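Local atomic coordinates of MMACHC-like protein (Caenorhabditis elegans, PDB entry 5UJC), a protein that binds vitamin B12 and probably removes the upper ligand of cyanocobalamin and alkylcobalamins with the help of flavin or glutathione. Residues 17-22 with 99-104; 57-62 with 184-189. All coordinates share one frame; numbering follows the deposited sequence. Where two conformers were deposited one is given.

Interaction 1 packs against the face of the central antiparallel sheet that carries I58 and S188 of interaction 2, the two centres lying about 12 Å apart. Interaction 2 pairs strand 53-60 with strand 185-196 inside that sheet, about 3 Å from the centre of the chain, while interaction 1 lies further out, where the end of helix 5-18 and the loop after it reach helix 93-109. Van der Waals packing joins them: L19 CD1 is 3.8 Å from I58 CD1, and L102 CD1 is 3.7 Å from S188 OG. F184, A185 and F186 of interaction 2 belong to the co-methylcobalamin pocket, with the F186 side chain about 3 Å from the ligand; in interaction 1 the side chain of L102 stays about 12 Å away.

Interaction 1 (17-22 with 99-104); sequences QKLSSH and EDRLEI
R101, in the conformer given, folds its guanidinium group over to the backbone of K18, presenting the edge of the group to the carbonyl. NH2 of R101 lies 2.8 Å from K18 O, but the N-H...O angle of 125° makes this a weak hydrogen bond. Bends at chi2 and chi3 (-60° and -47°) turn this copy of the arginine back on itself, and a water ties the arrangement together: it donates to K18 O and to R101 O, and accepts from R101 NE at 2.8 Å. Two carbonyls and one side chain thus share a single solvent molecule. On the buried side, L19 runs past R101 in the opposite direction and lays CD2 4.0 Å from R101 CB. Its other methyl, CD1, meets L102 CD2 at 4.0 Å, the two leucine side chains crossing at about a right angle. The curled K18 chain instead brings CE to within 3.8 Å of I104 CG2, at the more exposed margin. M105, further along helix 93-109, also touches K18 and L19. Since L19 is the first residue to leave helical geometry, the arrangement is a helix C-terminus docked on a neighbouring helix, its last helical carbonyl approached by an arginine through a weak bond and held by a bridging water.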
# COMPACT_ATOMS: atom_id res chain seq x y z
N GLN A 17 0.61 10.72 13.94
CA GLN A 17 1.67 10.83 14.96
C GLN A 17 2.46 9.54 15.10
O GLN A 17 3.68 9.58 15.24
CB GLN A 17 1.08 11.23 16.31
CG GLN A 17 0.62 12.66 16.36
CD GLN A 17 -0.27 12.97 17.56
OE1 GLN A 17 -0.75 12.06 18.27
NE2 GLN A 17 -0.50 14.23 17.79
N LYS A 18 1.76 8.40 15.06
CA LYS A 18 2.40 7.11 15.37
C LYS A 18 2.91 6.39 14.13
O LYS A 18 3.82 5.60 14.22
CB LYS A 18 1.43 6.21 16.10
CG LYS A 18 0.97 6.74 17.46
CD LYS A 18 2.12 7.26 18.33
CE LYS A 18 3.07 6.15 18.75
NZ LYS A 18 4.13 6.64 19.68
N LEU A 19 2.31 6.67 12.97
CA LEU A 19 2.80 6.16 11.66
C LEU A 19 3.17 7.38 10.85
O LEU A 19 2.35 7.95 10.14
CB LEU A 19 1.73 5.34 10.97
CG LEU A 19 1.22 4.12 11.73
CD1 LEU A 19 0.02 3.54 11.00
CD2 LEU A 19 2.30 3.04 11.90
N SER A 20 4.40 7.84 11.04
CA SER A 20 4.78 9.19 10.66
C SER A 20 5.28 9.26 9.22
O SER A 20 5.78 8.27 8.67
CB SER A 20 5.88 9.75 11.62
OG SER A 20 7.13 9.13 11.32
N SER A 21 5.19 10.44 8.64
CA SER A 21 5.67 10.65 7.29
C SER A 21 7.17 10.44 7.19
O SER A 21 7.64 9.87 6.22
CB SER A 21 5.27 12.05 6.77
OG SER A 21 5.43 13.04 7.76
N HIS A 22 7.92 10.86 8.19
CA HIS A 22 9.35 10.69 8.16
C HIS A 22 9.77 9.22 8.12
O HIS A 22 10.78 8.87 7.43
CB HIS A 22 10.00 11.39 9.39
CG HIS A 22 11.40 10.94 9.69
ND1 HIS A 22 12.51 11.49 9.07
CD2 HIS A 22 11.88 10.03 10.57
CE1 HIS A 22 13.60 10.92 9.54
NE2 HIS A 22 13.25 10.03 10.45
N GLU A 99 2.90 -5.27 11.70
CA GLU A 99 2.01 -5.64 12.81
C GLU A 99 2.47 -4.91 14.08
O GLU A 99 1.65 -4.41 14.85
CB GLU A 99 2.01 -7.18 13.04
CG GLU A 99 1.26 -8.03 11.97
CD GLU A 99 1.78 -9.51 11.88
OE1 GLU A 99 2.48 -9.98 12.85
OE2 GLU A 99 1.52 -10.20 10.84
N ASP A 100 3.77 -4.88 14.30
CA ASP A 100 4.32 -4.21 15.47
C ASP A 100 4.01 -2.72 15.45
O ASP A 100 3.57 -2.16 16.46
CB ASP A 100 5.84 -4.41 15.57
CG ASP A 100 6.23 -5.74 16.13
OD1 ASP A 100 5.34 -6.49 16.56
OD2 ASP A 100 7.45 -6.04 16.13
N ARG A 101 4.19 -2.07 14.30
CA ARG A 101 3.96 -0.64 14.23
C ARG A 101 2.45 -0.33 14.35
O ARG A 101 2.07 0.63 15.02
CB ARG A 101 4.54 -0.07 12.95
CG ARG A 101 6.06 -0.26 12.82
CD ARG A 101 6.80 0.42 13.98
NE ARG A 101 6.30 1.77 14.17
CZ ARG A 101 6.73 2.85 13.53
NH1 ARG A 101 7.81 2.79 12.75
NH2 ARG A 101 6.11 4.01 13.68
N LEU A 102 1.61 -1.18 13.77
CA LEU A 102 0.18 -0.98 13.85
C LEU A 102 -0.34 -1.19 15.28
O LEU A 102 -1.28 -0.51 15.70
CB LEU A 102 -0.55 -1.88 12.86
CG LEU A 102 -0.45 -1.44 11.41
CD1 LEU A 102 -0.83 -2.60 10.47
CD2 LEU A 102 -1.35 -0.24 11.16
N GLU A 103 0.26 -2.12 16.01
CA GLU A 103 -0.13 -2.34 17.40
C GLU A 103 0.23 -1.14 18.26
O GLU A 103 -0.55 -0.72 19.09
CB GLU A 103 0.52 -3.61 17.95
CG GLU A 103 0.17 -3.92 19.41
CD GLU A 103 -1.34 -3.87 19.69
OE1 GLU A 103 -2.14 -4.26 18.80
OE2 GLU A 103 -1.73 -3.46 20.80
N ILE A 104 1.41 -0.57 18.04
CA ILE A 104 1.82 0.64 18.78
C ILE A 104 0.85 1.81 18.50
O ILE A 104 0.41 2.52 19.42
CB ILE A 104 3.28 1.01 18.46
CG1 ILE A 104 4.22 -0.05 19.07
CG2 ILE A 104 3.62 2.41 18.98
CD1 ILE A 104 5.62 -0.06 18.50
O HOH W 1 3.91 2.74 15.34

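Interaction 2 (57-62 with 184-189)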
# COMPACT_ATOMS: atom_id res chain seq x y z
N LEU A 57 -7.06 5.35 4.75
CA LEU A 57 -6.13 4.55 3.98
C LEU A 57 -4.71 4.90 4.41
O LEU A 57 -4.31 6.04 4.33
CB LEU A 57 -6.32 4.86 2.49
CG LEU A 57 -5.32 4.23 1.52
CD1 LEU A 57 -5.43 2.72 1.53
CD2 LEU A 57 -5.51 4.79 0.12
N ILE A 58 -3.93 3.87 4.75
CA ILE A 58 -2.54 4.01 5.15
C ILE A 58 -1.67 3.41 4.05
O ILE A 58 -1.89 2.25 3.63
CB ILE A 58 -2.24 3.29 6.48
CG1 ILE A 58 -3.12 3.88 7.63
CG2 ILE A 58 -0.77 3.40 6.80
CD1 ILE A 58 -3.10 3.08 8.93
N LEU A 59 -0.75 4.21 3.52
CA LEU A 59 0.20 3.71 2.54
C LEU A 59 1.61 3.92 3.02
O LEU A 59 1.86 4.74 3.93
CB LEU A 59 -0.04 4.30 1.18
CG LEU A 59 0.05 5.77 0.96
CD1 LEU A 59 1.50 6.18 0.78
CD2 LEU A 59 -0.75 6.19 -0.29
N SER A 60 2.52 3.12 2.49
CA SER A 60 3.95 3.28 2.77
C SER A 60 4.67 3.93 1.61
O SER A 60 4.36 3.68 0.45
CB SER A 60 4.57 1.92 3.10
OG SER A 60 4.35 0.98 2.07
N THR A 61 5.68 4.70 1.95
CA THR A 61 6.51 5.39 0.97
C THR A 61 7.92 4.78 1.08
O THR A 61 8.12 3.85 1.87
CB THR A 61 6.48 6.89 1.24
OG1 THR A 61 7.24 7.19 2.41
CG2 THR A 61 5.03 7.37 1.44
N PRO A 62 8.90 5.27 0.29
CA PRO A 62 10.19 4.58 0.28
C PRO A 62 10.85 4.40 1.65
O PRO A 62 11.49 3.36 1.90
CB PRO A 62 11.04 5.45 -0.63
CG PRO A 62 10.04 6.01 -1.61
CD PRO A 62 8.84 6.30 -0.75
N PHE A 184 5.89 3.11 -3.81
CA PHE A 184 5.06 3.15 -2.62
C PHE A 184 4.22 1.87 -2.61
O PHE A 184 4.19 1.14 -3.61
CB PHE A 184 4.13 4.39 -2.63
CG PHE A 184 2.87 4.21 -3.46
CD1 PHE A 184 2.90 4.32 -4.85
CD2 PHE A 184 1.67 3.93 -2.85
CE1 PHE A 184 1.74 4.10 -5.60
CE2 PHE A 184 0.51 3.70 -3.60
CZ PHE A 184 0.55 3.80 -4.97
N ALA A 185 3.51 1.61 -1.51
CA ALA A 185 2.54 0.54 -1.46
C ALA A 185 1.38 0.90 -0.58
O ALA A 185 1.53 1.63 0.39
CB ALA A 185 3.20 -0.74 -0.95
N PHE A 186 0.22 0.33 -0.90
CA PHE A 186 -0.91 0.42 0.02
C PHE A 186 -0.71 -0.60 1.14
O PHE A 186 -0.18 -1.66 0.91
CB PHE A 186 -2.21 0.16 -0.72
CG PHE A 186 -2.47 1.13 -1.82
CD1 PHE A 186 -2.83 2.45 -1.53
CD2 PHE A 186 -2.31 0.77 -3.16
CE1 PHE A 186 -3.09 3.35 -2.56
CE2 PHE A 186 -2.59 1.67 -4.18
CZ PHE A 186 -2.96 2.94 -3.89
N ARG A 187 -1.08 -0.24 2.36
CA ARG A 187 -0.84 -1.14 3.50
C ARG A 187 -2.12 -1.54 4.22
O ARG A 187 -2.37 -2.74 4.42
CB ARG A 187 0.19 -0.54 4.48
CG ARG A 187 1.58 -0.40 3.85
CD ARG A 187 2.18 -1.75 3.47
NE ARG A 187 3.49 -1.63 2.85
CZ ARG A 187 4.11 -2.63 2.25
NH1 ARG A 187 3.62 -3.88 2.35
NH2 ARG A 187 5.24 -2.42 1.58
N SER A 188 -2.89 -0.57 4.71
CA SER A 188 -4.03 -0.89 5.55
C SER A 188 -5.13 0.14 5.39
O SER A 188 -4.88 1.28 5.02
CB SER A 188 -3.64 -0.97 7.06
OG SER A 188 -2.61 -1.91 7.29
N VAL A 189 -6.35 -0.28 5.69
CA VAL A 189 -7.45 0.63 5.84
C VAL A 189 -8.05 0.44 7.23
O VAL A 189 -8.29 -0.69 7.66
CB VAL A 189 -8.54 0.40 4.77
CG1 VAL A 189 -9.82 1.13 5.13
CG2 VAL A 189 -8.05 0.84 3.38
O HOH W 2 6.48 0.19 0.56
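S60 and R187 meet on the sheet face that also carries A185, I58 and S188. The guanidinium presents its edge to the serine: R187 NE donates to S60 OG over 2.9 Å, with the oxygen only 12° out of the guanidinium plane. A185 CB sits 3.4 Å above one face of that plane, and a water accepting from R187 NH2 also hydrogen-bonds to S60 OG. A chi1 of 55° sets OG on the R187 side, where NE and the water reach it. On the other face, L57 splits its branches: CD1 reaches V189 CG2 at 3.7 Å, whereas CD2 approaches F186 CE1 at 3.9 Å from an oblique direction. The F184 ring brings CE2 3.5 Å above the F186 ring plane, offset toward the rim, and F186 CE1 lies at the F184 edge.

A classic beta bulge shifts the strand register. I58 O accepts from both R187 N, at 2.9 Å, and S188 N, at 3.2 Å, while the S60-A185 pair keeps reciprocal backbone bonds. S188 OG is hydrogen-bonded to H120, and F186 O bonds to co-methylcobalamin. One face is thus mixed, I58 and A185 lying beside an arginine whose NE and NH2 are held by serine and water, and NH1 by a tartrate probably from the crystallisation liquor; the L57, L59, F186 and V189 face is apolar, and strand 185-196 gives A185 and F186 to the cobalamin pocket.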